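Local coordinates for luciferase-like enzymeAMP-CoA-ligase (Zophobas atratus, PDB 4W8O), which probably activates a carboxylic acid with ATP as an acyl-adenylate and transfers it to coenzyme A, as in luciferase-like AMP-CoA ligases, at residues A[320-325]-A[347-352]; A[210-215]-A[327-332]. All blocks are in the same frame, centred on the assembly; numbering follows the deposited sequence.

Interaction 1 (A[320-325]-A[347-352]); sequences FGYGMS and GSCGKV
The loop bend at C349 passes close to the strand carrying G321, with their CA atoms 5.1 Å apart, before the loop enters the weakly bonded strand at 351-352. Residues 320-324 form the end of strand 317-324, and S325 begins the turn after it. The run Y322 to E326 matches, with serine in place of threonine, the YGxTE-type motif of adenylate-forming (ANL) enzymes, which in relatives contributes to the nucleotide site; here G321, G323, M324 and S325 line a pocket occupied by a polyether, probably from the crystallisation liquor.

Side-chain packing carries the contact, and it centres on C349. Its CB rests against Y322 CB at 3.7 Å, at the base of the tyrosine side chain. The sulfur continues past CB toward the ring: SG stands 5.1 Å from the Y322 ring centroid and 40° off its normal, an oblique sulfur-aromatic contact. The tyrosine OH is hydrogen-bonded to D407 OD2 of strand 403-411, fixing the polar end away from 347-352. F320 supplies the other wall. With CG trans to the backbone N (chi1 -174°), its ring brings CE1 to 4.2 Å from C349 SG, while C349 CA lies at the ring edge, near its plane.

The backbones themselves do not bond here: F320 O and C349 O, two acceptors, sit 3.4 Å apart. C349 O is instead hydrogen-bonded to S331 OG of strand 328-332, and V419 of strand 417-422 also touches the C349 side chain. At the bend, G350 has positive phi, where a CB would press against the preceding carbonyl, and S348 forms an ST turn in which G350 N donates to S348 OG at 3.3 Å, with an N-H...O angle of 155°.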
loop_
_atom_site.group_PDB
_atom_site.type_symbol
_atom_site.label_atom_id
_atom_site.label_comp_id
_atom_site.label_asym_id
_atom_site.label_seq_id
_atom_site.Cartn_x
_atom_site.Cartn_y
_atom_site.Cartn_z
ATOM N N PHE A 320 5.505 12.159 -9.317
ATOM C CA PHE A 320 4.062 12.178 -9.180
ATOM C C PHE A 320 3.503 10.986 -9.934
ATOM O O PHE A 320 3.641 10.915 -11.150
ATOM C CB PHE A 320 3.499 13.485 -9.755
ATOM C CG PHE A 320 2.021 13.669 -9.531
ATOM C CD1 PHE A 320 1.091 13.025 -10.340
ATOM C CD2 PHE A 320 1.557 14.502 -8.528
ATOM C CE1 PHE A 320 -0.268 13.199 -10.133
ATOM C CE2 PHE A 320 0.205 14.686 -8.329
ATOM C CZ PHE A 320 -0.710 14.037 -9.132
ATOM N N GLY A 321 2.872 10.060 -9.211
ATOM C CA GLY A 321 2.312 8.845 -9.801
ATOM C C GLY A 321 0.798 8.749 -9.731
ATOM O O GLY A 321 0.119 9.619 -9.156
ATOM N N TYR A 322 0.279 7.672 -10.320
ATOM C CA TYR A 322 -1.152 7.402 -10.401
ATOM C C TYR A 322 -1.404 5.916 -10.168
ATOM O O TYR A 322 -0.775 5.065 -10.794
ATOM C CB TYR A 322 -1.645 7.802 -11.782
ATOM C CG TYR A 322 -3.032 7.337 -12.167
ATOM C CD1 TYR A 322 -4.145 7.677 -11.404
ATOM C CD2 TYR A 322 -3.237 6.615 -13.340
ATOM C CE1 TYR A 322 -5.420 7.277 -11.776
ATOM C CE2 TYR A 322 -4.505 6.207 -13.716
ATOM C CZ TYR A 322 -5.590 6.541 -12.934
ATOM O OH TYR A 322 -6.843 6.142 -13.327
ATOM N N GLY A 323 -2.320 5.603 -9.267
ATOM C CA GLY A 323 -2.656 4.214 -8.998
ATOM C C GLY A 323 -3.922 4.079 -8.196
ATOM O O GLY A 323 -4.540 5.059 -7.820
ATOM N N MET A 324 -4.308 2.841 -7.940
ATOM C CA MET A 324 -5.483 2.576 -7.158
ATOM C C MET A 324 -5.373 1.240 -6.453
ATOM O O MET A 324 -4.489 0.446 -6.757
ATOM C CB MET A 324 -6.733 2.626 -8.039
ATOM C CG MET A 324 -6.654 1.845 -9.332
ATOM S SD MET A 324 -7.703 2.582 -10.612
ATOM C CE MET A 324 -9.327 1.975 -10.156
ATOM N N SER A 325 -6.290 1.006 -5.519
ATOM C CA SER A 325 -6.265 -0.199 -4.700
ATOM C C SER A 325 -6.454 -1.440 -5.531
ATOM O O SER A 325 -5.916 -2.495 -5.203
ATOM C CB SER A 325 -7.350 -0.132 -3.632
ATOM O OG SER A 325 -7.167 1.038 -2.866
ATOM N N GLY A 347 1.789 18.814 -16.023
ATOM C CA GLY A 347 1.591 17.932 -14.879
ATOM C C GLY A 347 0.908 16.656 -15.321
ATOM O O GLY A 347 -0.316 16.541 -15.276
ATOM N N SER A 348 1.716 15.706 -15.773
ATOM C CA SER A 348 1.232 14.384 -16.160
ATOM C C SER A 348 1.397 13.435 -14.976
ATOM O O SER A 348 2.045 13.778 -13.995
ATOM C CB SER A 348 2.032 13.864 -17.356
ATOM O OG SER A 348 3.344 13.491 -16.968
ATOM N N CYS A 349 0.816 12.245 -15.093
ATOM C CA CYS A 349 0.966 11.168 -14.108
ATOM C C CYS A 349 2.150 10.246 -14.432
ATOM O O CYS A 349 2.320 9.202 -13.797
ATOM C CB CYS A 349 -0.308 10.328 -14.066
ATOM S SG CYS A 349 -1.777 11.254 -13.595
ATOM N N GLY A 350 2.962 10.632 -15.415
ATOM C CA GLY A 350 4.109 9.841 -15.835
ATOM C C GLY A 350 3.735 8.940 -16.991
ATOM O O GLY A 350 2.752 9.183 -17.694
ATOM N N LYS A 351 4.529 7.892 -17.176
ATOM C CA LYS A 351 4.285 6.888 -18.203
ATOM C C LYS A 351 3.877 5.570 -17.556
ATOM O O LYS A 351 4.175 5.336 -16.382
ATOM C CB LYS A 351 5.547 6.688 -19.039
ATOM C CG LYS A 351 6.106 7.981 -19.625
ATOM C CD LYS A 351 7.353 7.738 -20.453
ATOM C CE LYS A 351 7.049 6.910 -21.690
ATOM N NZ LYS A 351 8.176 6.960 -22.660
ATOM N N VAL A 352 3.229 4.711 -18.343
ATOM C CA VAL A 352 2.685 3.433 -17.863
ATOM C C VAL A 352 3.749 2.591 -17.164
ATOM O O VAL A 352 4.900 2.563 -17.582
ATOM C CB VAL A 352 2.054 2.612 -19.007
ATOM C CG1 VAL A 352 1.511 1.291 -18.485
ATOM C CG2 VAL A 352 0.925 3.394 -19.669
#

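Interaction 2 (A[210-215]-A[327-332]); sequences FYCGYD and IGLLSI
C212 SG touches two branched side chains of the facing strand at once, lying 3.6 Å from I332 CG2 and 3.7 Å from L329 CD2. The same L329 methyl also meets Y214, the two side chains arriving from opposite directions: CD2 lies near the plane of the ring, at its edge, 3.9 Å from CE2. I332 reaches the tyrosine with its longer branch, CD1 approaching CD2 of Y214 obliquely at 4.1 Å, the two side chains crossing at about a right angle. The first shell is therefore wholly apolar.

Two backbone features accompany this packing. L330 and S331 form a classic beta bulge, both facing Y322; it puts L329 and I332, three residues apart, on the same side of the strand. Across from them, G213 leaves the helix with phi 95°, while its N still bonds to F210 O at 3.1 Å; C212 just before this turn and Y214 just after it both point toward the strand. Y214, like L329 and G328, also borders the polyether-occupied pocket.

Farther out, P354 packs on C212, and the Y214 ring continues onto L319 of strand 317-324 and onto C293 and L295 of strand 293-297. The turn that follows helix 199-211 thus packs against the mixed sheet, where strand 328-332 runs between strands 317-324 and 351-352.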
loop_
_atom_site.group_PDB
_atom_site.type_symbol
_atom_site.label_atom_id
_atom_site.label_comp_id
_atom_site.label_asym_id
_atom_site.label_seq_id
_atom_site.Cartn_x
_atom_site.Cartn_y
_atom_site.Cartn_z
ATOM N N PHE A 210 8.691 -2.138 -7.696
ATOM C CA PHE A 210 10.147 -2.248 -7.689
ATOM C C PHE A 210 10.757 -1.922 -9.060
ATOM O O PHE A 210 11.731 -1.172 -9.144
ATOM C CB PHE A 210 10.582 -3.645 -7.238
ATOM C CG PHE A 210 12.062 -3.884 -7.340
ATOM C CD1 PHE A 210 12.926 -3.380 -6.382
ATOM C CD2 PHE A 210 12.592 -4.610 -8.399
ATOM C CE1 PHE A 210 14.292 -3.588 -6.476
ATOM C CE2 PHE A 210 13.957 -4.828 -8.500
ATOM C CZ PHE A 210 14.808 -4.319 -7.532
ATOM N N TYR A 211 10.178 -2.465 -10.132
ATOM C CA TYR A 211 10.679 -2.194 -11.487
ATOM C C TYR A 211 10.330 -0.801 -12.022
ATOM O O TYR A 211 10.807 -0.417 -13.087
ATOM C CB TYR A 211 10.257 -3.296 -12.465
ATOM C CG TYR A 211 11.047 -4.556 -12.213
ATOM C CD1 TYR A 211 12.400 -4.622 -12.540
ATOM C CD2 TYR A 211 10.464 -5.654 -11.596
ATOM C CE1 TYR A 211 13.143 -5.763 -12.286
ATOM C CE2 TYR A 211 11.195 -6.801 -11.336
ATOM C CZ TYR A 211 12.534 -6.848 -11.682
ATOM O OH TYR A 211 13.263 -7.973 -11.422
ATOM N N CYS A 212 9.518 -0.043 -11.290
ATOM C CA CYS A 212 9.320 1.375 -11.608
ATOM C C CYS A 212 10.616 2.146 -11.392
ATOM O O CYS A 212 10.803 3.218 -11.960
ATOM C CB CYS A 212 8.190 1.986 -10.781
ATOM S SG CYS A 212 6.545 1.476 -11.325
ATOM N N GLY A 213 11.495 1.598 -10.552
ATOM C CA GLY A 213 12.884 2.031 -10.484
ATOM C C GLY A 213 13.221 3.064 -9.431
ATOM O O GLY A 213 14.385 3.433 -9.289
ATOM N N TYR A 214 12.227 3.528 -8.679
ATOM C CA TYR A 214 12.475 4.582 -7.701
ATOM C C TYR A 214 13.145 4.061 -6.425
ATOM O O TYR A 214 12.972 2.908 -6.038
ATOM C CB TYR A 214 11.200 5.389 -7.393
ATOM C CG TYR A 214 10.021 4.587 -6.886
ATOM C CD1 TYR A 214 9.907 4.257 -5.543
ATOM C CD2 TYR A 214 9.008 4.185 -7.749
ATOM C CE1 TYR A 214 8.826 3.530 -5.077
ATOM C CE2 TYR A 214 7.929 3.452 -7.295
ATOM C CZ TYR A 214 7.843 3.126 -5.956
ATOM O OH TYR A 214 6.774 2.411 -5.487
ATOM N N ASP A 215 13.910 4.943 -5.789
ATOM C CA ASP A 215 14.721 4.625 -4.613
ATOM C C ASP A 215 13.840 4.464 -3.369
ATOM O O ASP A 215 13.060 5.364 -3.050
ATOM C CB ASP A 215 15.730 5.765 -4.408
ATOM C CG ASP A 215 16.837 5.423 -3.428
ATOM O OD1 ASP A 215 16.661 4.531 -2.574
ATOM O OD2 ASP A 215 17.899 6.072 -3.503
ATOM N N ILE A 327 -5.282 -2.320 -8.353
ATOM C CA ILE A 327 -4.184 -2.725 -9.257
ATOM C C ILE A 327 -2.795 -2.169 -8.909
ATOM O O ILE A 327 -1.813 -2.566 -9.525
ATOM C CB ILE A 327 -4.522 -2.336 -10.714
ATOM C CG1 ILE A 327 -3.650 -3.098 -11.720
ATOM C CG2 ILE A 327 -4.417 -0.825 -10.896
ATOM C CD1 ILE A 327 -4.218 -3.102 -13.124
ATOM N N GLY A 328 -2.701 -1.283 -7.920
ATOM C CA GLY A 328 -1.428 -0.679 -7.557
ATOM C C GLY A 328 -1.058 0.450 -8.506
ATOM O O GLY A 328 -1.929 1.151 -9.028
ATOM N N LEU A 329 0.238 0.615 -8.730
ATOM C CA LEU A 329 0.776 1.735 -9.493
ATOM C C LEU A 329 0.560 1.547 -10.998
ATOM O O LEU A 329 0.907 0.510 -11.552
ATOM C CB LEU A 329 2.266 1.887 -9.175
ATOM C CG LEU A 329 2.980 3.187 -9.522
ATOM C CD1 LEU A 329 2.208 4.411 -9.068
ATOM C CD2 LEU A 329 4.362 3.166 -8.883
ATOM N N LEU A 330 -0.023 2.558 -11.639
ATOM C CA LEU A 330 -0.424 2.490 -13.047
ATOM C C LEU A 330 0.438 3.348 -13.960
ATOM O O LEU A 330 0.741 2.956 -15.091
ATOM C CB LEU A 330 -1.884 2.918 -13.194
ATOM C CG LEU A 330 -2.903 1.899 -12.697
ATOM C CD1 LEU A 330 -4.308 2.458 -12.870
ATOM C CD2 LEU A 330 -2.732 0.565 -13.426
ATOM N N SER A 331 0.794 4.539 -13.497
ATOM C CA SER A 331 1.732 5.372 -14.236
ATOM C C SER A 331 2.622 6.157 -13.299
ATOM O O SER A 331 2.202 6.552 -12.210
ATOM C CB SER A 331 0.997 6.299 -15.208
ATOM O OG SER A 331 0.119 7.178 -14.532
ATOM N N ILE A 332 3.856 6.363 -13.748
ATOM C CA ILE A 332 4.891 7.080 -13.004
ATOM C C ILE A 332 6.117 7.225 -13.918
ATOM O O ILE A 332 6.323 6.399 -14.801
ATOM C CB ILE A 332 5.285 6.332 -11.709
ATOM C CG1 ILE A 332 6.226 7.178 -10.849
ATOM C CG2 ILE A 332 5.925 4.992 -12.033
ATOM C CD1 ILE A 332 6.283 6.742 -9.398
#

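Strand 328-332 ties the two contacts together: Y322 O of interaction 1 probably bonds to L330 N of interaction 2 at 2.7 Å, and K351 O to I332 N at 2.8 Å. Their centres lie 9 Å apart, and both are partly buried, neither being fully core nor surface. Each has a cysteine at its middle, but the settings differ. In interaction 1 the sulfur lies beside aromatic rings, with a polar loop backbone and the 417-422 strand nearby; in interaction 2 it meets aliphatic methyls, joining the turn after helix 199-211 to the sheet. The same strand therefore presents one side to each contact: L329 and I332 to 210-215, L330 and S331 to Y322.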